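Local coordinates for cellulosome protein dockerin type I (Clostridium thermocellum, PDB 2WZ8) that probably binds carbohydrate as a family 35 carbohydrate-binding module of the cellulosome, folded as a beta-sandwich that carries a bound calcium ion, at residues Leu49-Val54 with Asp142-Ala147; Asp85-Ile90 with Gly95-His100. One frame throughout, in Å; residues are numbered along the deposited sequence.

Contact 1: Leu49-Val54 with Asp142-Ala147; sequences LQFNNV and DKIAIA. With CA (calcium ion), chain B.
One face of the Phe51 ring is covered by Ile144, whose CD1 sits over the ring centre, 3.8 Å from the centroid and only 8° off the normal: a CH-pi contact. CG1 lies over the same face, near CE1, while CG2 packs against CZ at 3.8 Å, so all three outer carbons of Ile144 meet the aromatic carbons. This is the middle of a beta-sandwich, the jelly-roll-like fold of family 6 and 35 modules; strand 49-56 belongs to one sheet and strand 140-147 to the other, and no hydrogen bond crosses between the two segments. The two side chains come from opposite sheets, the isoleucine end laid on the ring face. Ile144 spreads over the ring because CG1 lies between its backbone N and carbonyl carbon (chi1 71°), with CD1 continuing as an extended arm. Tyr11 of strand 9-12 also touches Phe51, and Phe129 and Met64 also touch Ile144.

Further along, Val54 CG1 meets Ile146 CG1 at 3.7 Å. At the other end of segment 142-147, a classic beta bulge places Asp142 and Lys143 both opposite Gln67. Asp142 lies at the calcium site, completed by Glu12, Glu14, Ser33 and Gln36; its OD1 binds the calcium ion at 2.2 Å and its backbone O binds it at 2.5 Å.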
loop_
_atom_site.group_PDB
_atom_site.type_symbol
_atom_site.label_atom_id
_atom_site.label_comp_id
_atom_site.label_asym_id
_atom_site.label_seq_id
_atom_site.Cartn_x
_atom_site.Cartn_y
_atom_site.Cartn_z
ATOM N N LEU A 49 2.468 2.206 -6.656
ATOM C CA LEU A 49 3.516 1.739 -5.768
ATOM C C LEU A 49 3.558 0.228 -5.870
ATOM O O LEU A 49 2.556 -0.429 -5.606
ATOM C CB LEU A 49 3.189 2.114 -4.313
ATOM C CG LEU A 49 4.006 1.502 -3.177
ATOM C CD1 LEU A 49 5.517 1.733 -3.333
ATOM C CD2 LEU A 49 3.473 1.924 -1.783
ATOM N N GLN A 50 4.693 -0.300 -6.258
ATOM C CA GLN A 50 4.894 -1.737 -6.260
ATOM C C GLN A 50 5.989 -2.180 -5.346
ATOM O O GLN A 50 7.128 -1.796 -5.496
ATOM C CB GLN A 50 5.161 -2.238 -7.678
ATOM C CG GLN A 50 5.347 -3.738 -7.771
ATOM C CD GLN A 50 5.359 -4.212 -9.187
ATOM O OE1 GLN A 50 4.348 -4.069 -9.900
ATOM N NE2 GLN A 50 6.489 -4.767 -9.626
ATOM N N PHE A 51 5.611 -3.073 -4.431
ATOM C CA PHE A 51 6.540 -3.784 -3.562
ATOM C C PHE A 51 7.059 -4.948 -4.355
ATOM O O PHE A 51 6.307 -5.783 -4.844
ATOM C CB PHE A 51 5.841 -4.320 -2.294
ATOM C CG PHE A 51 5.402 -3.246 -1.335
ATOM C CD1 PHE A 51 6.223 -2.903 -0.241
ATOM C CD2 PHE A 51 4.230 -2.562 -1.518
ATOM C CE1 PHE A 51 5.845 -1.939 0.665
ATOM C CE2 PHE A 51 3.842 -1.587 -0.642
ATOM C CZ PHE A 51 4.665 -1.262 0.486
ATOM N N ASN A 52 8.361 -4.957 -4.475
ATOM C CA ASN A 52 9.068 -5.980 -5.123
ATOM C C ASN A 52 9.667 -6.886 -4.019
ATOM O O ASN A 52 10.147 -6.450 -2.950
ATOM C CB ASN A 52 10.173 -5.415 -6.045
ATOM C CG ASN A 52 9.626 -4.551 -7.144
ATOM O OD1 ASN A 52 8.669 -4.959 -7.840
ATOM N ND2 ASN A 52 10.238 -3.345 -7.353
ATOM N N ASN A 53 9.707 -8.127 -4.369
ATOM C CA ASN A 53 10.407 -9.148 -3.611
ATOM C C ASN A 53 9.882 -9.294 -2.208
ATOM O O ASN A 53 10.613 -9.332 -1.214
ATOM C CB ASN A 53 11.915 -8.894 -3.638
ATOM C CG ASN A 53 12.452 -8.875 -5.054
ATOM O OD1 ASN A 53 13.105 -7.884 -5.481
ATOM N ND2 ASN A 53 12.141 -9.895 -5.813
ATOM N N VAL A 54 8.581 -9.439 -2.150
ATOM C CA VAL A 54 7.911 -9.848 -0.912
ATOM C C VAL A 54 8.037 -11.366 -0.829
ATOM O O VAL A 54 7.448 -12.116 -1.589
ATOM C CB VAL A 54 6.451 -9.377 -0.906
ATOM C CG1 VAL A 54 5.680 -9.925 0.327
ATOM C CG2 VAL A 54 6.405 -7.839 -1.006
ATOM N N ASP A 142 2.586 3.796 4.324
ATOM C CA ASP A 142 3.805 3.886 5.152
ATOM C C ASP A 142 4.700 2.640 5.015
ATOM O O ASP A 142 5.915 2.704 4.755
ATOM C CB ASP A 142 3.389 4.138 6.601
ATOM C CG ASP A 142 4.549 4.337 7.548
ATOM O OD1 ASP A 142 5.717 4.430 7.093
ATOM O OD2 ASP A 142 4.263 4.491 8.759
ATOM N N LYS A 143 4.075 1.500 5.231
ATOM C CA LYS A 143 4.725 0.183 5.193
ATOM C C LYS A 143 3.655 -0.902 5.141
ATOM O O LYS A 143 2.485 -0.639 5.355
ATOM C CB LYS A 143 5.637 -0.039 6.414
ATOM C CG LYS A 143 4.943 0.022 7.723
ATOM C CD LYS A 143 5.824 -0.484 8.861
ATOM C CE LYS A 143 5.218 -0.263 10.220
ATOM N NZ LYS A 143 6.003 -0.873 11.354
ATOM N N ILE A 144 4.100 -2.111 4.837
ATOM C CA ILE A 144 3.304 -3.328 4.970
ATOM C C ILE A 144 4.065 -4.374 5.770
ATOM O O ILE A 144 5.291 -4.341 5.875
ATOM C CB ILE A 144 2.867 -3.892 3.587
ATOM C CG1 ILE A 144 4.035 -4.484 2.808
ATOM C CG2 ILE A 144 2.077 -2.850 2.737
ATOM C CD1 ILE A 144 3.624 -5.160 1.524
ATOM N N ALA A 145 3.305 -5.283 6.363
ATOM C CA ALA A 145 3.847 -6.449 7.016
ATOM C C ALA A 145 3.104 -7.672 6.583
ATOM O O ALA A 145 1.897 -7.611 6.370
ATOM C CB ALA A 145 3.781 -6.287 8.540
ATOM N N ILE A 146 3.825 -8.767 6.441
ATOM C CA ILE A 146 3.212 -10.025 6.031
ATOM C C ILE A 146 3.278 -10.982 7.196
ATOM O O ILE A 146 4.354 -11.230 7.748
ATOM C CB ILE A 146 3.965 -10.647 4.830
ATOM C CG1 ILE A 146 3.960 -9.686 3.642
ATOM C CG2 ILE A 146 3.377 -12.014 4.421
ATOM C CD1 ILE A 146 2.597 -9.462 3.016
ATOM N N ALA A 147 2.121 -11.495 7.577
ATOM C CA ALA A 147 2.000 -12.476 8.659
ATOM C C ALA A 147 1.341 -13.770 8.160
ATOM O O ALA A 147 0.354 -13.737 7.408
ATOM C CB ALA A 147 1.190 -11.824 9.739
HETATM CA CA CA B . 7.629 4.182 5.937
#

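Contact 2: Asp85-Ile90 with Gly95-His100; sequences DRYCSI and GPEKGH
A beta hairpin made of strands 86-92 and 98-102 brings Cys88 opposite His100, Ser89 opposite Gly99 and Ile90 opposite Lys98. The first and last are antiparallel hydrogen-bonded pairs, each closed by two backbone bonds. Cys88 N reaches His100 O at 2.9 Å, and His100 N returns to Cys88 O. In the other pair Lys98 N bonds to Ile90 O and Ile90 N to Lys98 O. Between them, at the non-hydrogen-bonded pair, Gly99 CA makes a CA-H...O contact with Cys88 O.

This hairpin forms the edge of the five-stranded sheet of the sandwich, strand 98-102 being outermost within the chain. On the face bearing Tyr87 and Ser89, one carboxylate oxygen of Glu97 gathers two hydroxyls: Ser89 OG donates to Glu97 OE1 at 2.6 Å and Tyr87 OH donates to the same atom at 2.8 Å. They arrive from opposite faces of the carboxylate plane, which stands 84° to the Tyr87 ring, and OE1 lies at the ring's edge, in its plane. The Tyr87 ring reaches across Gly99, whose CA lies 3.1 Å from Tyr87 OH, a course set by a first torsion that points CG directly away from the residue's own N (chi1 -177°); glycine presents no side chain at this tight point.

The other face carries Cys88, Ile90, Lys98 and His100. Ile116 of strand 112-120 touches the last three of these, while His100 NE2 is hydrogen-bonded to Asp114 and Lys98 NZ to the backbone O of Asp117. Ile90 CB rests 3.6 Å from Lys98 O.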
loop_
_atom_site.group_PDB
_atom_site.type_symbol
_atom_site.label_atom_id
_atom_site.label_comp_id
_atom_site.label_asym_id
_atom_site.label_seq_id
_atom_site.Cartn_x
_atom_site.Cartn_y
_atom_site.Cartn_z
ATOM N N ASP A 85 -13.698 7.340 2.965
ATOM C CA ASP A 85 -12.797 6.240 2.722
ATOM C C ASP A 85 -12.031 6.583 1.451
ATOM O O ASP A 85 -12.514 7.315 0.582
ATOM C CB ASP A 85 -13.570 4.937 2.515
ATOM C CG ASP A 85 -14.141 4.327 3.796
ATOM O OD1 ASP A 85 -13.997 4.864 4.912
ATOM O OD2 ASP A 85 -14.750 3.227 3.650
ATOM N N ARG A 86 -10.831 6.042 1.340
ATOM C CA ARG A 86 -10.058 6.028 0.095
ATOM C C ARG A 86 -9.943 4.607 -0.404
ATOM O O ARG A 86 -9.595 3.681 0.332
ATOM C CB ARG A 86 -8.665 6.618 0.306
ATOM C CG ARG A 86 -8.618 8.115 0.180
ATOM C CD ARG A 86 -7.230 8.694 0.168
ATOM N NE ARG A 86 -7.208 10.065 -0.336
ATOM C CZ ARG A 86 -6.127 10.715 -0.753
ATOM N NH1 ARG A 86 -4.939 10.140 -0.706
ATOM N NH2 ARG A 86 -6.246 11.978 -1.171
ATOM N N TYR A 87 -10.239 4.457 -1.681
ATOM C CA TYR A 87 -10.167 3.146 -2.347
ATOM C C TYR A 87 -8.775 2.896 -2.876
ATOM O O TYR A 87 -8.123 3.772 -3.390
ATOM C CB TYR A 87 -11.174 3.116 -3.497
ATOM C CG TYR A 87 -11.274 1.801 -4.253
ATOM C CD1 TYR A 87 -12.087 0.779 -3.797
ATOM C CD2 TYR A 87 -10.561 1.593 -5.409
ATOM C CE1 TYR A 87 -12.210 -0.388 -4.473
ATOM C CE2 TYR A 87 -10.667 0.378 -6.107
ATOM C CZ TYR A 87 -11.488 -0.601 -5.620
ATOM O OH TYR A 87 -11.616 -1.790 -6.307
ATOM N N CYS A 88 -8.357 1.656 -2.774
ATOM C CA CYS A 88 -7.166 1.180 -3.441
ATOM C C CYS A 88 -7.351 -0.167 -4.097
ATOM O O CYS A 88 -7.973 -1.039 -3.522
ATOM C CB CYS A 88 -5.994 1.119 -2.455
ATOM S SG CYS A 88 -4.361 0.991 -3.176
ATOM N N SER A 89 -6.764 -0.314 -5.282
ATOM C CA SER A 89 -6.659 -1.597 -5.972
ATOM C C SER A 89 -5.348 -2.238 -5.551
ATOM O O SER A 89 -4.298 -1.598 -5.526
ATOM C CB SER A 89 -6.620 -1.386 -7.513
ATOM O OG SER A 89 -7.825 -0.803 -7.991
ATOM N N ILE A 90 -5.401 -3.531 -5.271
ATOM C CA ILE A 90 -4.192 -4.309 -4.903
ATOM C C ILE A 90 -4.071 -5.485 -5.855
ATOM O O ILE A 90 -4.986 -6.315 -5.943
ATOM C CB ILE A 90 -4.319 -4.785 -3.429
ATOM C CG1 ILE A 90 -4.517 -3.526 -2.521
ATOM C CG2 ILE A 90 -3.155 -5.695 -3.044
ATOM C CD1 ILE A 90 -4.894 -3.783 -1.095
ATOM N N GLY A 95 -1.707 -10.079 -10.815
ATOM C CA GLY A 95 -3.026 -10.667 -10.791
ATOM C C GLY A 95 -4.152 -9.664 -10.754
ATOM O O GLY A 95 -3.947 -8.446 -10.809
ATOM N N PRO A 96 -5.382 -10.165 -10.771
ATOM C CA PRO A 96 -6.537 -9.301 -10.827
ATOM C C PRO A 96 -6.659 -8.447 -9.586
ATOM O O PRO A 96 -6.267 -8.876 -8.509
ATOM C CB PRO A 96 -7.705 -10.289 -10.945
ATOM C CG PRO A 96 -7.225 -11.512 -10.376
ATOM C CD PRO A 96 -5.754 -11.588 -10.564
ATOM N N GLU A 97 -7.104 -7.209 -9.739
ATOM C CA GLU A 97 -7.188 -6.302 -8.556
ATOM C C GLU A 97 -8.215 -6.752 -7.569
ATOM O O GLU A 97 -9.320 -7.181 -7.872
ATOM C CB GLU A 97 -7.479 -4.817 -8.909
ATOM C CG GLU A 97 -8.818 -4.612 -9.571
ATOM C CD GLU A 97 -9.705 -3.281 -9.322
ATOM O OE1 GLU A 97 -9.728 -2.555 -8.270
ATOM O OE2 GLU A 97 -10.492 -3.007 -10.267
ATOM N N LYS A 98 -7.796 -6.657 -6.336
ATOM C CA LYS A 98 -8.682 -6.745 -5.200
ATOM C C LYS A 98 -8.814 -5.359 -4.622
ATOM O O LYS A 98 -7.834 -4.757 -4.202
ATOM C CB LYS A 98 -8.086 -7.702 -4.171
ATOM C CG LYS A 98 -9.007 -8.111 -3.028
ATOM C CD LYS A 98 -8.237 -8.905 -1.976
ATOM C CE LYS A 98 -9.091 -9.272 -0.733
ATOM N NZ LYS A 98 -8.577 -10.518 -0.023
ATOM N N GLY A 99 -10.019 -4.849 -4.625
ATOM C CA GLY A 99 -10.303 -3.512 -4.104
ATOM C C GLY A 99 -10.419 -3.532 -2.594
ATOM O O GLY A 99 -10.969 -4.457 -1.997
ATOM N N HIS A 100 -9.925 -2.468 -1.967
ATOM C CA HIS A 100 -10.099 -2.262 -0.533
ATOM C C HIS A 100 -10.424 -0.816 -0.224
ATOM O O HIS A 100 -9.783 0.096 -0.743
ATOM C CB HIS A 100 -8.826 -2.674 0.210
ATOM C CG HIS A 100 -9.021 -2.839 1.689
ATOM N ND1 HIS A 100 -9.595 -3.967 2.240
ATOM C CD2 HIS A 100 -8.679 -2.042 2.726
ATOM C CE1 HIS A 100 -9.627 -3.836 3.557
ATOM N NE2 HIS A 100 -9.094 -2.665 3.878
#

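Contact 1 lies in the core and contact 2 at an edge of the same sandwich. The first joins the two sheets face to face; the second joins neighbouring strands within one sheet. That five-stranded sheet serves both, since strand 123-130 runs between strands 49-56 and 86-92. Their centres are about 15 Å apart and they do not touch. All four touching residues of contact 1 are buried and apolar, meeting through side chains alone, with the calcium site at one end of 142-147. Contact 2 is partly exposed and depends on paired backbone bonds, supplemented by a carboxylate-hydroxyl cluster on one face.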